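Cyp101j2 (Sphingobium yanoikuyae, PDB 5KYO) is a haem-containing cytochrome P450 monooxygenase that probably hydroxylates the monoterpene 1,8-cineole. Local coordinates at residues A[92-95]-A[100-103]; A[131-136]-A[251-256]; A[138-143]-A[243-248]; A[286-291]-A[409-414]; A[394-399]-A[424-429]. One frame throughout, in Å; residues are numbered along the deposited sequence.

Contact 1 of 5, residues A[92-95]-A[100-103]; sequences AETV and ERFS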
# COMPACT_ATOMS: atom_id res chain seq x y z
N ALA A 92 -15.24 -8.97 0.79
CA ALA A 92 -14.21 -7.96 0.50
C ALA A 92 -13.65 -8.10 -0.92
O ALA A 92 -13.52 -7.11 -1.65
CB ALA A 92 -13.09 -8.06 1.53
N GLU A 93 -13.34 -9.33 -1.32
CA GLU A 93 -12.76 -9.57 -2.65
C GLU A 93 -13.76 -9.30 -3.76
O GLU A 93 -13.37 -8.91 -4.87
CB GLU A 93 -12.23 -10.99 -2.77
CG GLU A 93 -10.99 -11.26 -1.91
CD GLU A 93 -10.32 -12.58 -2.24
OE1 GLU A 93 -11.03 -13.52 -2.66
OE2 GLU A 93 -9.09 -12.68 -2.09
N THR A 94 -15.04 -9.53 -3.47
CA THR A 94 -16.11 -9.23 -4.41
C THR A 94 -16.24 -7.73 -4.64
O THR A 94 -16.26 -7.28 -5.77
CB THR A 94 -17.47 -9.78 -3.91
OG1 THR A 94 -17.48 -11.22 -4.01
CG2 THR A 94 -18.62 -9.22 -4.74
N VAL A 95 -16.33 -6.94 -3.56
CA VAL A 95 -16.39 -5.49 -3.71
C VAL A 95 -15.13 -5.00 -4.40
O VAL A 95 -15.18 -4.13 -5.29
CB VAL A 95 -16.57 -4.77 -2.35
CG1 VAL A 95 -16.57 -3.26 -2.52
CG2 VAL A 95 -17.87 -5.21 -1.71
N GLU A 100 -18.52 -3.87 -12.10
CA GLU A 100 -19.86 -3.65 -12.64
C GLU A 100 -20.82 -3.11 -11.58
O GLU A 100 -21.78 -2.41 -11.90
CB GLU A 100 -20.42 -4.93 -13.25
N ARG A 101 -20.55 -3.42 -10.31
CA ARG A 101 -21.38 -2.95 -9.22
C ARG A 101 -20.67 -1.96 -8.30
O ARG A 101 -21.28 -1.03 -7.77
CB ARG A 101 -21.90 -4.13 -8.40
CG ARG A 101 -22.67 -5.17 -9.23
CD ARG A 101 -23.36 -6.20 -8.34
NE ARG A 101 -22.44 -7.18 -7.78
CZ ARG A 101 -22.76 -8.02 -6.80
NH1 ARG A 101 -23.99 -8.00 -6.29
NH2 ARG A 101 -21.87 -8.89 -6.34
N PHE A 102 -19.36 -2.15 -8.11
CA PHE A 102 -18.59 -1.32 -7.19
C PHE A 102 -17.44 -0.65 -7.93
O PHE A 102 -16.55 -1.32 -8.45
CB PHE A 102 -18.08 -2.16 -6.02
CG PHE A 102 -19.17 -2.90 -5.29
CD1 PHE A 102 -19.87 -2.29 -4.26
CD2 PHE A 102 -19.53 -4.19 -5.66
CE1 PHE A 102 -20.89 -2.96 -3.60
CE2 PHE A 102 -20.55 -4.86 -5.00
CZ PHE A 102 -21.22 -4.25 -3.98
N SER A 103 -17.49 0.68 -8.00
CA SER A 103 -16.65 1.46 -8.90
C SER A 103 -15.45 2.12 -8.22
O SER A 103 -15.54 2.54 -7.06
CB SER A 103 -17.51 2.53 -9.58
OG SER A 103 -16.72 3.46 -10.31
O HOH W 1 -14.45 -3.02 -7.67
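Val95 and Phe102 face each other where helix 89-97 gives way to the short strand 102-103, their CA atoms 5.9 Å apart, with no direct hydrogen bond between the two segments. The valine lies across one face of the phenyl ring, the two side chains running at about a right angle. Its CG2 sits 4.1 Å from the centroid of the Phe102 ring and only 7° off the ring normal, a clean CH-pi contact, while Val95 CG1 drops onto Phe102 CG at 3.8 Å. With CG1 anti to the backbone N (chi1 177°), CG2 comes over the ring centre and CG1 falls at its CG end. Phe102 CB in turn rests against Val95 O at 3.6 Å. Water 1 stands 2.7 Å from Val95 O and 2.8 Å from Phe102 O, though other acceptors nearby compete for its protons. On the outer side Thr94 CG2 touches Arg101 NH2 at 3.6 Å; their polar ends look to other partners, Thr94 OG1 to Asp90 O and Arg101 NE to a salt bridge with Asp98. Val340 of strand 339-343 touches both Val95 and Phe102, so the B helix of the P450 fold packs against the mixed beta sheet, whose edge strand 102-103 carries Phe102.

Contact 2 of 5, residues A[131-136]-A[251-256]; sequences RPFRSL and GGRPLT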
# COMPACT_ATOMS: atom_id res chain seq x y z
N ARG A 131 -8.84 -0.64 -18.89
CA ARG A 131 -8.05 -1.70 -19.51
C ARG A 131 -6.70 -1.24 -20.08
O ARG A 131 -5.66 -1.77 -19.67
CB ARG A 131 -8.82 -2.37 -20.65
CG ARG A 131 -7.98 -3.40 -21.35
CD ARG A 131 -8.76 -4.32 -22.28
NE ARG A 131 -7.93 -5.39 -22.84
CZ ARG A 131 -6.79 -5.22 -23.52
NH1 ARG A 131 -6.33 -4.00 -23.79
NH2 ARG A 131 -6.13 -6.28 -23.98
N PRO A 132 -6.69 -0.28 -21.02
CA PRO A 132 -5.40 -0.01 -21.66
C PRO A 132 -4.39 0.58 -20.70
O PRO A 132 -3.20 0.36 -20.86
CB PRO A 132 -5.74 1.01 -22.75
CG PRO A 132 -7.26 1.10 -22.77
CD PRO A 132 -7.72 0.70 -21.43
N PHE A 133 -4.87 1.33 -19.70
CA PHE A 133 -3.98 1.93 -18.73
C PHE A 133 -3.38 0.87 -17.80
O PHE A 133 -2.19 0.92 -17.50
CB PHE A 133 -4.70 3.00 -17.93
CG PHE A 133 -5.02 4.22 -18.74
CD1 PHE A 133 -4.08 5.23 -18.88
CD2 PHE A 133 -6.23 4.34 -19.39
CE1 PHE A 133 -4.36 6.35 -19.63
CE2 PHE A 133 -6.52 5.45 -20.16
CZ PHE A 133 -5.58 6.47 -20.27
N ARG A 134 -4.22 -0.07 -17.39
CA ARG A 134 -3.77 -1.22 -16.60
C ARG A 134 -2.66 -1.99 -17.31
O ARG A 134 -1.67 -2.39 -16.69
CB ARG A 134 -4.94 -2.16 -16.31
CG ARG A 134 -4.57 -3.44 -15.57
CD ARG A 134 -5.70 -4.46 -15.64
NE ARG A 134 -5.72 -5.34 -14.47
CZ ARG A 134 -5.22 -6.57 -14.46
NH1 ARG A 134 -4.67 -7.07 -15.55
NH2 ARG A 134 -5.28 -7.29 -13.35
N SER A 135 -2.82 -2.19 -18.61
CA SER A 135 -1.77 -2.84 -19.40
C SER A 135 -0.46 -2.06 -19.33
O SER A 135 0.61 -2.63 -19.11
CB SER A 135 -2.20 -3.00 -20.85
OG SER A 135 -3.32 -3.87 -20.95
N LEU A 136 -0.56 -0.75 -19.49
CA LEU A 136 0.59 0.14 -19.51
C LEU A 136 1.31 0.14 -18.17
O LEU A 136 2.54 0.08 -18.12
CB LEU A 136 0.16 1.56 -19.84
CG LEU A 136 1.20 2.51 -20.42
CD1 LEU A 136 1.50 2.17 -21.87
CD2 LEU A 136 0.72 3.94 -20.28
N GLY A 251 -5.40 4.05 -26.41
CA GLY A 251 -6.52 3.89 -27.31
C GLY A 251 -6.04 3.82 -28.74
O GLY A 251 -6.81 4.03 -29.68
N GLY A 252 -4.76 3.52 -28.92
CA GLY A 252 -4.14 3.61 -30.23
C GLY A 252 -3.69 5.03 -30.47
O GLY A 252 -3.25 5.39 -31.57
N ARG A 253 -3.81 5.84 -29.42
CA ARG A 253 -3.34 7.22 -29.41
C ARG A 253 -2.29 7.39 -28.33
O ARG A 253 -2.33 6.70 -27.30
CB ARG A 253 -4.50 8.19 -29.15
CG ARG A 253 -5.27 7.87 -27.87
CD ARG A 253 -5.87 9.12 -27.21
NE ARG A 253 -6.54 8.82 -25.94
CZ ARG A 253 -5.96 8.92 -24.74
NH1 ARG A 253 -4.69 9.32 -24.64
NH2 ARG A 253 -6.65 8.63 -23.64
N PRO A 254 -1.34 8.30 -28.55
CA PRO A 254 -0.35 8.60 -27.52
C PRO A 254 -0.97 9.06 -26.19
O PRO A 254 -2.11 9.52 -26.15
CB PRO A 254 0.48 9.73 -28.14
CG PRO A 254 0.38 9.48 -29.60
CD PRO A 254 -1.00 8.94 -29.84
N LEU A 255 -0.22 8.94 -25.10
CA LEU A 255 -0.63 9.57 -23.85
C LEU A 255 -0.48 11.08 -23.96
O LEU A 255 0.46 11.57 -24.59
CB LEU A 255 0.19 9.06 -22.66
CG LEU A 255 -0.00 7.66 -22.08
CD1 LEU A 255 0.96 7.45 -20.91
CD2 LEU A 255 -1.42 7.48 -21.63
N THR A 256 -1.38 11.81 -23.32
CA THR A 256 -1.22 13.24 -23.14
C THR A 256 -0.29 13.50 -21.98
O THR A 256 -0.08 12.62 -21.14
CB THR A 256 -2.56 13.94 -22.87
OG1 THR A 256 -3.04 13.54 -21.58
CG2 THR A 256 -3.60 13.55 -23.93
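Arg253, whose NH2 meets the Phe133 ring across the contact, makes the shortest sound polar bond here with its other terminal nitrogen: NH1 donates to Pro254 O at 3.0 Å. The bond is bent, with an N-H...O angle of 139°, and the carbonyl lies close to the guanidinium plane. A salt bridge from NH2 to Glu259 holds the same group a second time. From CG to NE the chain runs straight out, which brings NH2 to 4.1 Å from Phe133 CZ; it arrives at the edge of the ring, near its plane, and not over a face. With the guanidinium cut back to an alanine here, Glu259 would probably lose its charge mate and that edge of Phe133 its cover. The setting is the C helix of the P450 fold, 131-140, lying against the loop that leads from helix 241-246 to the long distal helix, whose first half is 257-270 and whose N-cap is Thr256. Leu255 brings the apolar part of that loop inward and divides its methyls between two partners. Its CD2 leans on Phe133 CE1 at 3.7 Å, while its CD1 meets Leu136 CD2 at 3.6 Å, the two leucines meeting end to end through these methyls. The Phe133 side chain comes to about 7 Å from the haem.

Contact 3 of 5, residues A[138-143]-A[243-248]; sequences NENLGP and SRMING
Asn140 and Arg244 lie alongside each other, pointing opposite ways, the amide and guanidinium planes turned 36° apart, where the end of the C helix (131-140) meets the short H helix (241-246) of the P450 fold. The arginine engages the asparagine at two points. Its NE donates to Asn140 OD1 at 3.0 Å in a fairly straight bond, N-H...O 159°; the acceptor lies in the guanidinium plane, whereas the donor is tilted out of the carbonyl plane of the amide. The second bond, from Arg244 NH2 to the backbone Asn140 O, is short at 2.8 Å but weak, being bent to 123°. A bend at the third torsion turns the guanidinium toward the asparagine; Asn140 OD1 also lies 3.3 Å from Arg244 CB. The remaining nitrogen, NH1, is taken by Glu239 O. A leucine in place of Arg244 would probably leave Asn140 OD1 without this donor, free the amide to turn and deprive Glu239 O of its partner. Pro145 packs on the arginine from the loop beyond the C helix. The nitrogen of the asparagine amide points elsewhere: ND2 makes a weak bond back to Leu136 O and rests 3.7 Å from Met245 CG.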
# COMPACT_ATOMS: atom_id res chain seq x y z
N ASN A 138 1.10 -2.22 -15.78
CA ASN A 138 1.63 -3.54 -15.47
C ASN A 138 2.89 -3.89 -16.27
O ASN A 138 3.82 -4.47 -15.73
CB ASN A 138 0.54 -4.59 -15.66
CG ASN A 138 -0.29 -4.80 -14.40
OD1 ASN A 138 0.12 -5.53 -13.51
ND2 ASN A 138 -1.43 -4.13 -14.31
N GLU A 139 2.94 -3.52 -17.55
CA GLU A 139 4.10 -3.88 -18.36
C GLU A 139 5.33 -3.04 -18.01
O GLU A 139 6.46 -3.55 -18.03
CB GLU A 139 3.79 -3.76 -19.85
CG GLU A 139 3.72 -2.34 -20.41
CD GLU A 139 3.57 -2.32 -21.92
OE1 GLU A 139 4.56 -1.98 -22.60
OE2 GLU A 139 2.48 -2.67 -22.41
N ASN A 140 5.13 -1.77 -17.69
CA ASN A 140 6.25 -0.87 -17.41
C ASN A 140 6.89 -1.04 -16.04
O ASN A 140 7.99 -0.55 -15.81
CB ASN A 140 5.81 0.57 -17.60
CG ASN A 140 5.80 0.97 -19.06
OD1 ASN A 140 6.78 0.77 -19.77
ND2 ASN A 140 4.66 1.47 -19.54
N LEU A 141 6.19 -1.71 -15.13
CA LEU A 141 6.70 -2.01 -13.78
C LEU A 141 7.02 -3.50 -13.69
O LEU A 141 7.18 -4.04 -12.60
CB LEU A 141 5.68 -1.61 -12.70
CG LEU A 141 5.44 -0.10 -12.57
CD1 LEU A 141 4.35 0.22 -11.56
CD2 LEU A 141 6.73 0.59 -12.20
N GLY A 142 7.10 -4.16 -14.84
CA GLY A 142 7.34 -5.59 -14.88
C GLY A 142 8.78 -5.95 -14.56
O GLY A 142 9.63 -5.07 -14.51
N PRO A 143 9.05 -7.25 -14.36
CA PRO A 143 10.41 -7.74 -14.07
C PRO A 143 11.46 -7.27 -15.06
O PRO A 143 12.56 -6.93 -14.63
CB PRO A 143 10.25 -9.27 -14.13
CG PRO A 143 8.85 -9.51 -13.80
CD PRO A 143 8.07 -8.35 -14.37
N SER A 243 9.89 7.80 -20.75
CA SER A 243 10.13 7.59 -22.18
C SER A 243 9.31 6.41 -22.70
O SER A 243 8.79 6.46 -23.81
CB SER A 243 11.61 7.35 -22.46
OG SER A 243 12.38 8.49 -22.13
N ARG A 244 9.16 5.35 -21.90
CA ARG A 244 8.45 4.15 -22.34
C ARG A 244 6.98 4.42 -22.46
O ARG A 244 6.32 3.96 -23.40
CB ARG A 244 8.70 2.98 -21.36
CG ARG A 244 10.14 2.52 -21.33
CD ARG A 244 10.30 1.17 -20.64
NE ARG A 244 9.71 1.13 -19.30
CZ ARG A 244 10.39 1.34 -18.17
NH1 ARG A 244 11.69 1.63 -18.22
NH2 ARG A 244 9.78 1.27 -17.00
N MET A 245 6.45 5.19 -21.52
CA MET A 245 5.04 5.54 -21.56
C MET A 245 4.74 6.48 -22.73
O MET A 245 3.70 6.34 -23.38
CB MET A 245 4.62 6.17 -20.23
CG MET A 245 4.50 5.13 -19.13
SD MET A 245 4.03 5.83 -17.54
CE MET A 245 5.28 7.10 -17.32
N ILE A 246 5.66 7.40 -22.99
CA ILE A 246 5.57 8.33 -24.11
C ILE A 246 5.47 7.63 -25.47
O ILE A 246 4.70 8.03 -26.34
CB ILE A 246 6.78 9.29 -24.14
CG1 ILE A 246 6.57 10.47 -23.20
CG2 ILE A 246 7.02 9.83 -25.53
CD1 ILE A 246 7.74 11.45 -23.21
N ASN A 247 6.28 6.58 -25.64
CA ASN A 247 6.27 5.82 -26.88
C ASN A 247 5.25 4.70 -26.88
O ASN A 247 5.21 3.87 -27.79
CB ASN A 247 7.66 5.24 -27.15
CG ASN A 247 8.71 6.31 -27.28
OD1 ASN A 247 9.75 6.27 -26.62
ND2 ASN A 247 8.44 7.29 -28.14
N GLY A 248 4.41 4.67 -25.85
CA GLY A 248 3.31 3.73 -25.80
C GLY A 248 2.03 4.34 -26.34
O GLY A 248 1.99 5.52 -26.70

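Contact 4 of 5, residues A[286-291]-A[409-414]; sequences LAKDHA and APLRYS
Lys288 NZ comes down on Ala409 O from above the carbonyl plane, 51° out of it, and so misses the lone pairs. The hydrogen bond is nevertheless short, 2.8 Å from NZ to O, and the preceding carbon crowds in behind it, with Lys288 CE 3.4 Å from the same Ala409 O. The ammonium has a second partner, Asp408, in a salt bridge; a carboxylate and a carbonyl together would be expected to hold the lysine in its charged form. Its reach depends on one bend: the chain turns at chi2 (-73°) and then runs straight through CD and CE to the nitrogen. Lys288 is the last residue of helix 273-288, the closing half of the long distal helix of the P450 fold, and directly after it Asp289 centres an inverse gamma turn and N-caps helix 290-298 through OD1 to Leu292 N. The facing segment leads into strand 413-414, which pairs with strand 420-421 in a small antiparallel hairpin. Leu411 supplies the apolar side of the contact, its CG 4.3 Å from Lys288 CE, a loose touch at the protein surface. Ile405 of strand 404-405 packs on Leu411 and on the lysine chain alike.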
# COMPACT_ATOMS: atom_id res chain seq x y z
N LEU A 286 10.18 -9.17 13.07
CA LEU A 286 11.46 -9.83 13.19
C LEU A 286 12.07 -9.49 14.53
O LEU A 286 12.73 -10.34 15.17
CB LEU A 286 12.39 -9.42 12.05
CG LEU A 286 12.08 -9.97 10.65
CD1 LEU A 286 12.85 -9.24 9.55
CD2 LEU A 286 12.37 -11.49 10.63
N ALA A 287 11.88 -8.25 14.95
CA ALA A 287 12.44 -7.79 16.21
C ALA A 287 11.86 -8.56 17.40
O ALA A 287 12.54 -8.79 18.42
CB ALA A 287 12.20 -6.30 16.37
N LYS A 288 10.60 -8.97 17.28
CA LYS A 288 9.92 -9.67 18.38
C LYS A 288 10.01 -11.19 18.28
O LYS A 288 10.07 -11.90 19.30
CB LYS A 288 8.45 -9.27 18.43
CG LYS A 288 8.21 -7.83 18.84
CD LYS A 288 8.48 -7.63 20.32
CE LYS A 288 8.08 -6.23 20.75
NZ LYS A 288 8.21 -5.99 22.20
N ASP A 289 9.99 -11.70 17.06
CA ASP A 289 9.92 -13.14 16.81
C ASP A 289 11.36 -13.67 16.72
O ASP A 289 11.92 -13.79 15.64
CB ASP A 289 9.10 -13.39 15.52
CG ASP A 289 8.83 -14.86 15.24
OD1 ASP A 289 9.52 -15.73 15.83
OD2 ASP A 289 7.93 -15.16 14.41
N HIS A 290 11.99 -13.94 17.86
CA HIS A 290 13.41 -14.27 17.81
C HIS A 290 13.63 -15.62 17.14
O HIS A 290 14.64 -15.80 16.49
CB HIS A 290 14.04 -14.25 19.21
CG HIS A 290 13.29 -15.02 20.24
ND1 HIS A 290 12.19 -14.50 20.90
CD2 HIS A 290 13.51 -16.24 20.78
CE1 HIS A 290 11.75 -15.39 21.77
NE2 HIS A 290 12.53 -16.45 21.72
N ALA A 291 12.68 -16.54 17.26
CA ALA A 291 12.78 -17.82 16.55
C ALA A 291 12.96 -17.62 15.05
O ALA A 291 13.83 -18.23 14.43
CB ALA A 291 11.56 -18.67 16.81
N ALA A 409 10.50 -2.63 24.00
CA ALA A 409 9.25 -1.87 24.12
C ALA A 409 8.09 -2.52 23.34
O ALA A 409 8.31 -3.21 22.35
CB ALA A 409 9.46 -0.42 23.65
N PRO A 410 6.85 -2.31 23.80
CA PRO A 410 5.68 -2.80 23.06
C PRO A 410 5.51 -2.05 21.73
O PRO A 410 5.95 -0.92 21.64
CB PRO A 410 4.51 -2.48 24.00
CG PRO A 410 5.12 -2.18 25.33
CD PRO A 410 6.47 -1.61 25.04
N LEU A 411 4.87 -2.67 20.74
CA LEU A 411 4.54 -2.01 19.48
C LEU A 411 3.23 -1.23 19.62
O LEU A 411 2.34 -1.66 20.34
CB LEU A 411 4.40 -3.04 18.35
CG LEU A 411 5.65 -3.89 18.15
CD1 LEU A 411 5.49 -4.91 17.05
CD2 LEU A 411 6.86 -2.99 17.93
N ARG A 412 3.12 -0.09 18.94
CA ARG A 412 1.87 0.64 18.84
C ARG A 412 1.56 0.85 17.36
O ARG A 412 2.48 0.88 16.54
CB ARG A 412 1.93 1.98 19.58
CG ARG A 412 2.88 2.02 20.78
N TYR A 413 0.29 0.99 17.00
CA TYR A 413 -0.08 1.02 15.58
C TYR A 413 -1.08 2.10 15.21
O TYR A 413 -1.92 2.50 16.03
CB TYR A 413 -0.67 -0.32 15.16
CG TYR A 413 0.09 -1.53 15.61
CD1 TYR A 413 -0.10 -2.05 16.89
CD2 TYR A 413 0.97 -2.19 14.77
CE1 TYR A 413 0.57 -3.17 17.32
CE2 TYR A 413 1.65 -3.33 15.18
CZ TYR A 413 1.44 -3.81 16.46
OH TYR A 413 2.09 -4.93 16.92
N SER A 414 -1.03 2.52 13.95
CA SER A 414 -2.06 3.40 13.39
C SER A 414 -2.87 2.71 12.31
O SER A 414 -2.36 1.83 11.60
CB SER A 414 -1.44 4.68 12.79
OG SER A 414 -0.83 5.46 13.79

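Contact 5 of 5, residues A[394-399]-A[424-429]; sequences REWFAR and FVLEWP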
# COMPACT_ATOMS: atom_id res chain seq x y z
N ARG A 394 17.97 -9.36 2.71
CA ARG A 394 19.29 -9.97 2.49
C ARG A 394 20.41 -9.09 3.01
O ARG A 394 21.30 -9.57 3.72
CB ARG A 394 19.51 -10.28 1.01
CG ARG A 394 18.66 -11.42 0.49
CD ARG A 394 19.03 -11.82 -0.93
NE ARG A 394 18.04 -12.72 -1.53
CZ ARG A 394 18.22 -13.37 -2.67
NH1 ARG A 394 19.35 -13.23 -3.35
NH2 ARG A 394 17.27 -14.17 -3.14
N GLU A 395 20.40 -7.81 2.65
CA GLU A 395 21.45 -6.91 3.14
C GLU A 395 21.37 -6.62 4.64
O GLU A 395 22.40 -6.40 5.26
CB GLU A 395 21.44 -5.60 2.37
CG GLU A 395 21.65 -5.79 0.88
CD GLU A 395 22.99 -6.45 0.54
OE1 GLU A 395 23.93 -6.37 1.34
OE2 GLU A 395 23.09 -7.04 -0.55
N TRP A 396 20.17 -6.56 5.21
CA TRP A 396 20.07 -6.31 6.63
C TRP A 396 20.69 -7.51 7.36
O TRP A 396 21.56 -7.34 8.21
CB TRP A 396 18.60 -6.08 7.09
CG TRP A 396 18.53 -5.63 8.53
CD1 TRP A 396 18.69 -6.41 9.65
CD2 TRP A 396 18.32 -4.29 9.01
NE1 TRP A 396 18.59 -5.65 10.78
CE2 TRP A 396 18.37 -4.34 10.42
CE3 TRP A 396 18.10 -3.06 8.39
CZ2 TRP A 396 18.19 -3.21 11.21
CZ3 TRP A 396 17.92 -1.94 9.19
CH2 TRP A 396 17.97 -2.02 10.58
N PHE A 397 20.26 -8.72 7.01
CA PHE A 397 20.71 -9.89 7.76
C PHE A 397 22.20 -10.20 7.55
O PHE A 397 22.83 -10.81 8.40
CB PHE A 397 19.86 -11.12 7.43
CG PHE A 397 18.61 -11.20 8.27
CD1 PHE A 397 18.68 -11.63 9.58
CD2 PHE A 397 17.39 -10.79 7.76
CE1 PHE A 397 17.53 -11.69 10.36
CE2 PHE A 397 16.25 -10.83 8.53
CZ PHE A 397 16.31 -11.28 9.82
N ALA A 398 22.78 -9.73 6.44
CA ALA A 398 24.22 -9.90 6.26
C ALA A 398 25.01 -9.07 7.27
O ALA A 398 26.12 -9.47 7.67
CB ALA A 398 24.64 -9.52 4.84
N ARG A 399 24.45 -7.93 7.66
CA ARG A 399 25.16 -6.90 8.43
C ARG A 399 24.74 -6.76 9.90
O ARG A 399 25.58 -6.47 10.75
CB ARG A 399 25.00 -5.53 7.74
CG ARG A 399 25.60 -5.50 6.33
CD ARG A 399 25.30 -4.23 5.52
NE ARG A 399 26.23 -4.19 4.37
CZ ARG A 399 26.04 -4.91 3.27
NH1 ARG A 399 24.95 -5.67 3.20
NH2 ARG A 399 26.91 -4.89 2.26
N PHE A 424 9.49 2.98 15.55
CA PHE A 424 10.11 2.20 16.62
C PHE A 424 11.62 2.22 16.48
O PHE A 424 12.16 2.50 15.42
CB PHE A 424 9.59 0.76 16.60
CG PHE A 424 9.78 0.06 15.28
CD1 PHE A 424 8.83 0.18 14.26
CD2 PHE A 424 10.90 -0.73 15.04
CE1 PHE A 424 9.01 -0.48 13.04
CE2 PHE A 424 11.08 -1.39 13.84
CZ PHE A 424 10.14 -1.25 12.82
N VAL A 425 12.30 1.91 17.58
CA VAL A 425 13.75 1.93 17.61
C VAL A 425 14.25 0.50 17.72
O VAL A 425 13.74 -0.30 18.53
CB VAL A 425 14.25 2.80 18.79
CG1 VAL A 425 15.74 2.61 19.04
CG2 VAL A 425 13.94 4.28 18.52
N LEU A 426 15.24 0.17 16.88
CA LEU A 426 15.91 -1.12 16.93
C LEU A 426 17.28 -0.95 17.55
O LEU A 426 17.87 0.11 17.45
CB LEU A 426 16.06 -1.72 15.54
CG LEU A 426 14.80 -2.09 14.75
CD1 LEU A 426 15.18 -2.70 13.40
CD2 LEU A 426 13.94 -3.06 15.57
N GLU A 427 17.77 -1.99 18.22
CA GLU A 427 19.08 -1.97 18.85
C GLU A 427 19.77 -3.28 18.56
O GLU A 427 19.11 -4.31 18.38
CB GLU A 427 18.98 -1.75 20.37
CG GLU A 427 18.25 -2.85 21.11
CD GLU A 427 18.31 -2.69 22.63
OE1 GLU A 427 19.21 -1.99 23.13
OE2 GLU A 427 17.44 -3.25 23.33
N TRP A 428 21.10 -3.23 18.50
CA TRP A 428 21.92 -4.41 18.20
C TRP A 428 23.27 -4.28 18.90
O TRP A 428 23.68 -3.18 19.24
CB TRP A 428 22.12 -4.58 16.68
CG TRP A 428 22.62 -3.39 16.00
CD1 TRP A 428 23.94 -3.04 15.75
CD2 TRP A 428 21.83 -2.36 15.37
NE1 TRP A 428 23.98 -1.86 15.04
CE2 TRP A 428 22.71 -1.43 14.80
CE3 TRP A 428 20.45 -2.16 15.25
CZ2 TRP A 428 22.27 -0.28 14.12
CZ3 TRP A 428 20.01 -1.02 14.58
CH2 TRP A 428 20.91 -0.10 14.03
N PRO A 429 23.96 -5.42 19.12
CA PRO A 429 25.29 -5.32 19.72
C PRO A 429 26.30 -4.70 18.76
O PRO A 429 26.24 -4.95 17.56
CB PRO A 429 25.63 -6.79 20.06
CG PRO A 429 24.82 -7.59 19.11
CD PRO A 429 23.54 -6.82 18.92
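Trp396 leaves its helix with CG anti to the backbone N (chi1 -172°), a turn that carries the indole out toward the strand at 425-427, where Leu426 CD1 is its main partner. Trp396 CB is still 7.9 Å from Leu426 CD1, so the base of the side chain takes no part. At Trp396 CG the distance to Leu426 CD1 has dropped to 6.6 Å. Along the ring the gap closes further, with Trp396 CE2 4.7 Å from Leu426 CD1. The closest point is Trp396 CZ2, at 3.8 Å from Leu426 CD1. CH2, next round the six-membered ring of Trp396, lies 4.0 Å from Leu426 CD1. Trp396 CZ2 has a further neighbour in Trp428 CZ3, at a looser 4.4 Å, where the two indoles meet obliquely. Only carbon meets carbon across this contact. The polar atom of the second tryptophan is satisfied apart from it, Trp428 NE1 donating to Arg165 O. Trp396 itself is ringed by aromatics: Phe403 and Phe176 meet it edge-to-face, and Phe283 and Phe172 lean against it at intermediate angles. In the fold, Trp396 sits near the C-terminal end of the L helix, 382-399, and bridges to the middle strand of a three-stranded antiparallel sheet, 425-427, flanked by 169-171 and 404-405, with helix 273-288 packing alongside.

Overall arrangement
Contacts 2 and 3 are close neighbours, centres 10 Å apart and sharing helix 131-140; they meet through Met245. Both are buried, yet one is chiefly apolar while the other turns on an arginine gripping an asparagine. Contacts 4 and 5 form a second pair, 14 Å apart, joined where Ala287 meets Leu426 and Leu286 meets Phe397; here an aromatic core lies beside a surface lysine bond. Contacts 2 and 4 are about 43 Å apart between centres, on opposite sides of the chain's centre, whereas contacts 3 and 5 come within about 14 Å at their nearest atoms. Contact 1 touches none of the others and is partly buried, mixing ring packing with a water between backbone carbonyls.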